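Local coordinates for delta-1-pyrroline-5-carboxylate dehydrogenase, mitochondrial (Mus musculus, PDB 4E3X), which catalyses the NAD+-dependent oxidation of L-glutamate gamma-semialdehyde to glutamate, the second step of proline breakdown in mitochondria, at residues G317-F322 / Y476-A481; P431-S436 / L453-Y458. All coordinates share one frame; numbering follows the deposited sequence.

Contact 1 of 2, residues G317-F322 / Y476-A481; sequences GKNFHF and YGLTGA
Phe-320 lays its ring flat over Gly-480, whose CA stands 3.6 Å from the ring centroid and 11° off the ring normal, a CH-pi contact over the middle of the face. The ring folds back over the neighbouring strand because CG sits between the backbone N and the carbonyl carbon (chi1 63°). Glycine suits the partner position: a CB on Gly-480 would run into CZ of Phe-320. Replacing Phe-320 with alanine would remove the ring and is likely to leave Gly-480 uncovered and a gap beside Val-470 of helix 463-472, which the ring also touches. On the other face of the sheet, the methyl of Ala-481 meets His-321, CB to CD2 3.6 Å, while both ring nitrogens of the histidine are held elsewhere, ND1 by Thr-336 and NE2 by Ser-510. These strands, 319-323 and 476-483, are parallel neighbours in the catalytic domain of the aldehyde dehydrogenase fold, bonded from Ala-481 N to Phe-320 O and from Phe-322 N to Ala-481 O. Where the pairing gives out, Asn-319 takes over with its side chain. Its OD1 accepts Thr-479 N at 2.9 Å, the donor standing 46° out of the carbonyl plane, and also a water that accepts from the amides of Lys-318 and Leu-478. ND2 donates to the carbonyls of Cys-348, the nucleophile, and Ala-350, so an amide able both to give and to accept bonds ties this pair to the catalytic loop. OG1 of Thr-479 is hydrogen-bonded to the carbonyl of Ser-349, the residue after the nucleophile, and Leu-478 packs on Cys-348 itself. At the far end the ring of Tyr-476 lies over Gly-317, CA 4.0 Å from the centroid, while the amide of that glycine bonds the NAD+-binding Glu-447.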
ATOM      1  N   GLY B 317      -0.905 -13.594 -15.867  1.00  9.17           N
ATOM      2  CA  GLY B 317       0.473 -13.706 -16.303  1.00  9.15           C
ATOM      3  C   GLY B 317       0.636 -14.435 -17.620  1.00  8.87           C
ATOM      4  O   GLY B 317      -0.320 -14.991 -18.162  1.00 11.40           O
ATOM      5  N   LYS B 318       1.856 -14.413 -18.142  1.00  7.81           N
ATOM      6  CA  LYS B 318       2.248 -15.257 -19.266  1.00  8.83           C
ATOM      7  C   LYS B 318       3.529 -15.918 -18.801  1.00  8.55           C
ATOM      8  O   LYS B 318       4.629 -15.438 -19.066  1.00 10.40           O
ATOM      9  CB  LYS B 318       2.484 -14.443 -20.540  1.00  9.99           C
ATOM     10  CG  LYS B 318       2.743 -15.321 -21.766  1.00 10.51           C
ATOM     11  CD  LYS B 318       1.462 -15.972 -22.292  1.00 10.64           C
ATOM     12  CE  LYS B 318       1.762 -16.943 -23.427  1.00 10.55           C
ATOM     13  NZ  LYS B 318       0.528 -17.602 -23.926  1.00 11.82           N
ATOM     14  N   ASN B 319       3.375 -17.011 -18.071  1.00  8.19           N
ATOM     15  CA  ASN B 319       4.464 -17.525 -17.255  1.00  8.78           C
ATOM     16  C   ASN B 319       5.378 -18.496 -17.971  1.00  8.94           C
ATOM     17  O   ASN B 319       4.940 -19.233 -18.855  1.00  9.99           O
ATOM     18  CB  ASN B 319       3.883 -18.155 -16.000  1.00  7.97           C
ATOM     19  CG  ASN B 319       2.823 -17.277 -15.378  1.00  7.64           C
ATOM     20  OD1 ASN B 319       3.115 -16.169 -14.918  1.00  7.89           O
ATOM     21  ND2 ASN B 319       1.578 -17.737 -15.399  1.00  8.33           N
ATOM     22  N   PHE B 320       6.642 -18.515 -17.559  1.00  8.65           N
ATOM     23  CA  PHE B 320       7.670 -19.289 -18.254  1.00  8.89           C
ATOM     24  C   PHE B 320       8.259 -20.435 -17.441  1.00  9.53           C
ATOM     25  O   PHE B 320       8.320 -20.374 -16.213  1.00  9.04           O
ATOM     26  CB  PHE B 320       8.821 -18.370 -18.702  1.00  9.17           C
ATOM     27  CG  PHE B 320       9.550 -17.701 -17.560  1.00  9.06           C
ATOM     28  CD1 PHE B 320      10.624 -18.327 -16.934  1.00  8.71           C
ATOM     29  CD2 PHE B 320       9.163 -16.445 -17.114  1.00  7.89           C
ATOM     30  CE1 PHE B 320      11.300 -17.709 -15.881  1.00  8.98           C
ATOM     31  CE2 PHE B 320       9.833 -15.825 -16.068  1.00  8.19           C
ATOM     32  CZ  PHE B 320      10.899 -16.459 -15.449  1.00  8.95           C
ATOM     33  N   HIS B 321       8.682 -21.479 -18.154  1.00  9.30           N
ATOM     34  CA  HIS B 321       9.666 -22.430 -17.645  1.00  9.39           C
ATOM     35  C   HIS B 321      10.891 -22.294 -18.545  1.00  9.04           C
ATOM     36  O   HIS B 321      10.803 -22.537 -19.751  1.00 10.40           O
ATOM     37  CB  HIS B 321       9.156 -23.882 -17.692  1.00  9.40           C
ATOM     38  CG  HIS B 321       8.226 -24.251 -16.570  1.00  9.50           C
ATOM     39  ND1 HIS B 321       7.789 -25.544 -16.366  1.00  9.38           N
ATOM     40  CD2 HIS B 321       7.631 -23.503 -15.607  1.00  9.03           C
ATOM     41  CE1 HIS B 321       6.980 -25.580 -15.321  1.00  9.00           C
ATOM     42  NE2 HIS B 321       6.870 -24.353 -14.837  1.00  9.74           N
ATOM     43  N   PHE B 322      12.019 -21.895 -17.966  1.00  8.71           N
ATOM     44  CA  PHE B 322      13.267 -21.769 -18.708  1.00  9.12           C
ATOM     45  C   PHE B 322      14.171 -22.940 -18.350  1.00  8.86           C
ATOM     46  O   PHE B 322      14.478 -23.161 -17.186  1.00  9.94           O
ATOM     47  CB  PHE B 322      13.983 -20.445 -18.403  1.00  9.26           C
ATOM     48  CG  PHE B 322      15.308 -20.319 -19.103  1.00 10.19           C
ATOM     49  CD1 PHE B 322      15.384 -19.800 -20.387  1.00 11.77           C
ATOM     50  CD2 PHE B 322      16.475 -20.766 -18.494  1.00 11.92           C
ATOM     51  CE1 PHE B 322      16.608 -19.706 -21.047  1.00 13.51           C
ATOM     52  CE2 PHE B 322      17.692 -20.679 -19.146  1.00 12.96           C
ATOM     53  CZ  PHE B 322      17.756 -20.143 -20.422  1.00 13.40           C
ATOM     54  N   TYR B 476       4.023  -9.182 -18.622  1.00  8.11           N
ATOM     55  CA  TYR B 476       3.683  -9.742 -17.313  1.00  8.40           C
ATOM     56  C   TYR B 476       4.873 -10.050 -16.409  1.00  8.33           C
ATOM     57  O   TYR B 476       6.019 -10.110 -16.861  1.00 10.16           O
ATOM     58  CB  TYR B 476       2.850 -11.007 -17.511  1.00  8.73           C
ATOM     59  CG  TYR B 476       1.507 -10.781 -18.175  1.00  9.59           C
ATOM     60  CD1 TYR B 476       0.432 -10.260 -17.454  1.00 11.04           C
ATOM     61  CD2 TYR B 476       1.297 -11.126 -19.510  1.00 10.32           C
ATOM     62  CE1 TYR B 476      -0.803 -10.077 -18.036  1.00 11.57           C
ATOM     63  CE2 TYR B 476       0.051 -10.950 -20.107  1.00 12.25           C
ATOM     64  CZ  TYR B 476      -0.991 -10.426 -19.358  1.00 12.89           C
ATOM     65  OH  TYR B 476      -2.233 -10.237 -19.918  1.00 14.20           O
ATOM     66  N   GLY B 477       4.599 -10.249 -15.123  1.00  7.75           N
ATOM     67  CA  GLY B 477       5.667 -10.519 -14.178  1.00  7.85           C
ATOM     68  C   GLY B 477       5.263 -11.429 -13.037  1.00  7.48           C
ATOM     69  O   GLY B 477       5.684 -11.211 -11.895  1.00  7.65           O
ATOM     70  N   LEU B 478       4.474 -12.456 -13.337  1.00  7.67           N
ATOM     71  CA  LEU B 478       3.842 -13.234 -12.273  1.00  7.94           C
ATOM     72  C   LEU B 478       4.686 -14.426 -11.828  1.00  7.19           C
ATOM     73  O   LEU B 478       5.353 -14.343 -10.799  1.00  7.52           O
ATOM     74  CB  LEU B 478       2.409 -13.625 -12.650  1.00  8.54           C
ATOM     75  CG  LEU B 478       1.525 -14.108 -11.496  1.00 10.10           C
ATOM     76  CD1 LEU B 478       1.749 -13.293 -10.229  1.00 11.63           C
ATOM     77  CD2 LEU B 478       0.061 -14.067 -11.894  1.00 10.65           C
ATOM     78  N   THR B 479       4.677 -15.523 -12.579  1.00  7.77           N
ATOM     79  CA  THR B 479       5.483 -16.668 -12.164  1.00  7.37           C
ATOM     80  C   THR B 479       6.467 -17.135 -13.225  1.00  6.87           C
ATOM     81  O   THR B 479       6.341 -16.827 -14.408  1.00  8.37           O
ATOM     82  CB  THR B 479       4.633 -17.886 -11.742  1.00  8.75           C
ATOM     83  OG1 THR B 479       4.075 -18.495 -12.911  1.00  8.27           O
ATOM     84  CG2 THR B 479       3.521 -17.498 -10.768  1.00  9.12           C
ATOM     85  N   GLY B 480       7.453 -17.898 -12.780  1.00  6.79           N
ATOM     86  CA  GLY B 480       8.424 -18.448 -13.702  1.00  7.93           C
ATOM     87  C   GLY B 480       9.362 -19.402 -13.004  1.00  8.14           C
ATOM     88  O   GLY B 480       9.567 -19.313 -11.793  1.00  9.12           O
ATOM     89  N   ALA B 481       9.942 -20.308 -13.779  1.00  8.34           N
ATOM     90  CA  ALA B 481      10.842 -21.304 -13.237  1.00  8.21           C
ATOM     91  C   ALA B 481      12.088 -21.389 -14.086  1.00  9.05           C
ATOM     92  O   ALA B 481      12.037 -21.196 -15.305  1.00 10.00           O
ATOM     93  CB  ALA B 481      10.174 -22.660 -13.198  1.00  9.97           C
TER
HETATM   94  O   HOH W   1       3.827 -13.744 -16.018  1.00  8.66           O

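Contact 2 of 2, residues P431-S436 / L453-Y458; sequences PCIIES and LTVYVY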
ATOM      1  N   PRO B 431      -5.140 -31.247 -24.247  1.00 13.24           N
ATOM      2  CA  PRO B 431      -3.903 -30.502 -24.010  1.00 12.91           C
ATOM      3  C   PRO B 431      -3.167 -30.316 -25.331  1.00 13.21           C
ATOM      4  O   PRO B 431      -3.139 -31.235 -26.156  1.00 14.41           O
ATOM      5  CB  PRO B 431      -3.115 -31.416 -23.066  1.00 13.29           C
ATOM      6  CG  PRO B 431      -3.657 -32.779 -23.308  1.00 13.78           C
ATOM      7  CD  PRO B 431      -5.110 -32.585 -23.629  1.00 13.64           C
ATOM      8  N   CYS B 432      -2.599 -29.135 -25.539  1.00 12.64           N
ATOM      9  CA  CYS B 432      -1.965 -28.825 -26.808  1.00 13.37           C
ATOM     10  C   CYS B 432      -0.546 -28.324 -26.594  1.00 12.67           C
ATOM     11  O   CYS B 432      -0.312 -27.437 -25.780  1.00 12.47           O
ATOM     12  CB  CYS B 432      -2.786 -27.778 -27.568  1.00 15.12           C
ATOM     13  SG  CYS B 432      -2.190 -27.418 -29.238  1.00 16.27           S
ATOM     14  N   ILE B 433       0.395 -28.904 -27.332  1.00 12.33           N
ATOM     15  CA  ILE B 433       1.783 -28.464 -27.315  1.00 12.19           C
ATOM     16  C   ILE B 433       2.126 -27.935 -28.695  1.00 12.34           C
ATOM     17  O   ILE B 433       1.941 -28.631 -29.694  1.00 13.26           O
ATOM     18  CB  ILE B 433       2.746 -29.605 -26.947  1.00 12.48           C
ATOM     19  CG1 ILE B 433       2.342 -30.233 -25.609  1.00 12.97           C
ATOM     20  CG2 ILE B 433       4.177 -29.097 -26.905  1.00 13.45           C
ATOM     21  CD1 ILE B 433       3.143 -31.472 -25.236  1.00 14.31           C
ATOM     22  N   ILE B 434       2.622 -26.703 -28.732  1.00 12.43           N
ATOM     23  CA  ILE B 434       2.914 -25.997 -29.972  1.00 13.63           C
ATOM     24  C   ILE B 434       4.371 -25.573 -29.947  1.00 13.42           C
ATOM     25  O   ILE B 434       4.868 -25.157 -28.896  1.00 13.98           O
ATOM     26  CB  ILE B 434       2.024 -24.733 -30.078  1.00 14.21           C
ATOM     27  CG1 ILE B 434       0.552 -25.133 -30.216  1.00 14.66           C
ATOM     28  CG2 ILE B 434       2.485 -23.808 -31.213  1.00 14.71           C
ATOM     29  CD1 ILE B 434      -0.415 -24.019 -29.888  1.00 14.69           C
ATOM     30  N   GLU B 435       5.064 -25.695 -31.077  1.00 13.96           N
ATOM     31  CA  GLU B 435       6.399 -25.127 -31.185  1.00 14.29           C
ATOM     32  C   GLU B 435       6.361 -23.823 -31.967  1.00 14.30           C
ATOM     33  O   GLU B 435       5.759 -23.750 -33.045  1.00 14.57           O
ATOM     34  CB  GLU B 435       7.392 -26.093 -31.845  1.00 15.69           C
ATOM     35  CG  GLU B 435       8.788 -25.481 -31.934  1.00 17.27           C
ATOM     36  CD  GLU B 435       9.839 -26.409 -32.501  1.00 18.49           C
ATOM     37  OE1 GLU B 435       9.499 -27.537 -32.930  1.00 20.17           O
ATOM     38  OE2 GLU B 435      11.019 -25.996 -32.523  1.00 18.68           O
ATOM     39  N   SER B 436       6.998 -22.793 -31.422  1.00 13.89           N
ATOM     40  CA  SER B 436       7.171 -21.544 -32.154  1.00 15.02           C
ATOM     41  C   SER B 436       8.615 -21.357 -32.594  1.00 15.88           C
ATOM     42  O   SER B 436       9.543 -21.556 -31.809  1.00 17.08           O
ATOM     43  CB  SER B 436       6.759 -20.347 -31.303  1.00 14.95           C
ATOM     44  OG  SER B 436       6.911 -19.158 -32.062  1.00 15.62           O
ATOM     45  N   LEU B 453       0.410 -24.973 -24.442  1.00 11.77           N
ATOM     46  CA  LEU B 453       1.807 -24.734 -24.132  1.00 11.44           C
ATOM     47  C   LEU B 453       2.576 -24.449 -25.408  1.00 11.11           C
ATOM     48  O   LEU B 453       2.490 -25.213 -26.375  1.00 12.54           O
ATOM     49  CB  LEU B 453       2.399 -25.967 -23.452  1.00 11.23           C
ATOM     50  CG  LEU B 453       3.899 -25.937 -23.153  1.00 12.34           C
ATOM     51  CD1 LEU B 453       4.232 -24.837 -22.150  1.00 12.12           C
ATOM     52  CD2 LEU B 453       4.354 -27.291 -22.651  1.00 13.65           C
ATOM     53  N   THR B 454       3.315 -23.344 -25.422  1.00 10.49           N
ATOM     54  CA  THR B 454       4.171 -23.018 -26.561  1.00 11.03           C
ATOM     55  C   THR B 454       5.639 -23.172 -26.188  1.00 10.74           C
ATOM     56  O   THR B 454       6.067 -22.700 -25.132  1.00 11.82           O
ATOM     57  CB  THR B 454       3.923 -21.593 -27.086  1.00 12.25           C
ATOM     58  OG1 THR B 454       2.532 -21.435 -27.396  1.00 12.81           O
ATOM     59  CG2 THR B 454       4.746 -21.341 -28.342  1.00 12.72           C
ATOM     60  N   VAL B 455       6.396 -23.836 -27.063  1.00 10.77           N
ATOM     61  CA  VAL B 455       7.799 -24.125 -26.824  1.00 11.11           C
ATOM     62  C   VAL B 455       8.677 -23.355 -27.802  1.00 11.87           C
ATOM     63  O   VAL B 455       8.401 -23.329 -29.001  1.00 11.58           O
ATOM     64  CB  VAL B 455       8.089 -25.633 -27.024  1.00 12.05           C
ATOM     65  CG1 VAL B 455       9.529 -25.968 -26.647  1.00 13.02           C
ATOM     66  CG2 VAL B 455       7.097 -26.482 -26.232  1.00 13.15           C
ATOM     67  N   TYR B 456       9.733 -22.736 -27.286  1.00 10.86           N
ATOM     68  CA  TYR B 456      10.749 -22.114 -28.124  1.00 11.01           C
ATOM     69  C   TYR B 456      12.091 -22.780 -27.854  1.00 11.25           C
ATOM     70  O   TYR B 456      12.541 -22.833 -26.708  1.00 11.18           O
ATOM     71  CB  TYR B 456      10.849 -20.605 -27.853  1.00 11.58           C
ATOM     72  CG  TYR B 456      11.929 -19.957 -28.688  1.00 13.81           C
ATOM     73  CD1 TYR B 456      11.773 -19.817 -30.063  1.00 15.05           C
ATOM     74  CD2 TYR B 456      13.117 -19.516 -28.113  1.00 14.34           C
ATOM     75  CE1 TYR B 456      12.758 -19.243 -30.837  1.00 16.57           C
ATOM     76  CE2 TYR B 456      14.111 -18.940 -28.885  1.00 15.77           C
ATOM     77  CZ  TYR B 456      13.922 -18.809 -30.245  1.00 16.89           C
ATOM     78  OH  TYR B 456      14.900 -18.238 -31.025  1.00 19.48           O
ATOM     79  N   VAL B 457      12.723 -23.291 -28.912  1.00 11.26           N
ATOM     80  CA  VAL B 457      13.998 -23.990 -28.799  1.00 11.48           C
ATOM     81  C   VAL B 457      15.127 -23.027 -29.147  1.00 12.16           C
ATOM     82  O   VAL B 457      15.154 -22.472 -30.244  1.00 14.03           O
ATOM     83  CB  VAL B 457      14.053 -25.231 -29.721  1.00 12.11           C
ATOM     84  CG1 VAL B 457      15.386 -25.945 -29.559  1.00 13.06           C
ATOM     85  CG2 VAL B 457      12.894 -26.171 -29.408  1.00 12.20           C
ATOM     86  N   TYR B 458      16.051 -22.824 -28.209  1.00 11.44           N
ATOM     87  CA  TYR B 458      17.142 -21.871 -28.412  1.00 11.88           C
ATOM     88  C   TYR B 458      18.497 -22.582 -28.494  1.00 12.49           C
ATOM     89  O   TYR B 458      18.713 -23.589 -27.823  1.00 12.72           O
ATOM     90  CB  TYR B 458      17.145 -20.813 -27.293  1.00 11.62           C
ATOM     91  CG  TYR B 458      17.574 -21.333 -25.930  1.00 10.90           C
ATOM     92  CD1 TYR B 458      18.913 -21.288 -25.542  1.00 10.92           C
ATOM     93  CD2 TYR B 458      16.651 -21.874 -25.037  1.00 10.94           C
ATOM     94  CE1 TYR B 458      19.319 -21.759 -24.310  1.00 11.44           C
ATOM     95  CE2 TYR B 458      17.055 -22.350 -23.796  1.00 11.58           C
ATOM     96  CZ  TYR B 458      18.390 -22.291 -23.442  1.00 11.10           C
ATOM     97  OH  TYR B 458      18.823 -22.750 -22.218  1.00 11.59           O
TER
HETATM   98  O   HOH W   2      11.511 -23.371 -31.636  1.00 17.01           O
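Strands 428-436 and 452-458 are parallel neighbours in the large sheet of the catalytic domain, with strand 351-357 beside 452-458 and strand 413-417 antiparallel to 428-436; Ile-433 pairs with Leu-453, Ile-434 with Thr-454 and Glu-435 with Val-455. Four backbone hydrogen bonds join them, from Leu-453 N to Cys-432 O at 2.9 Å through to Ser-436 N to Val-455 O at 2.8 Å. Beta-branched Ile-433, Ile-434, Thr-454 and Val-455 suit the extended backbone. On one face, Ile-433 and Val-455 cross obliquely, CG2 to CG2 4.0 Å. On the other, CG2 of Thr-454 reaches CB of Ser-436 at 3.7 Å, while OG of that serine bonds the Asp-438 carbonyl. Near the end of the pairing Glu-435 stretches out, CG anti to the backbone N (chi1 -179°), and brings OE2 beside CG2 of Val-457. The same oxygen meets Lys-437 in a salt bridge and takes a bond from a water that also donates to Ser-436 O and accepts from Val-457 N, carrying the pairing on where direct bonds stop. The two parallel strands, joined without an intervening helix, thus belong to the mixed sheet of the aldehyde dehydrogenase catalytic domain, with helix 329-341 against the face of Ile-433 and Leu-453.

From the N terminus, residues 317-322 come first, but contact 1 closes only when the chain returns at 476-481, after 153 intervening residues that include helix 329-341, strand 351-357 and the nucleophile Cys-348. Contact 2 falls wholly within that excursion: 431-436 is soon met by 453-458, closing a loop of 16 residues that contains Glu-447. Strand 351-357 lies between 319-323 and 452-458, so both contacts belong to one sheet, their centres about 15 Å apart. Contact 1 belongs to its part beside the nucleophile loop, contact 2 to the part near strand 413-417. They also touch directly, CZ of Phe-322 lying 3.3 Å from OH of Tyr-458.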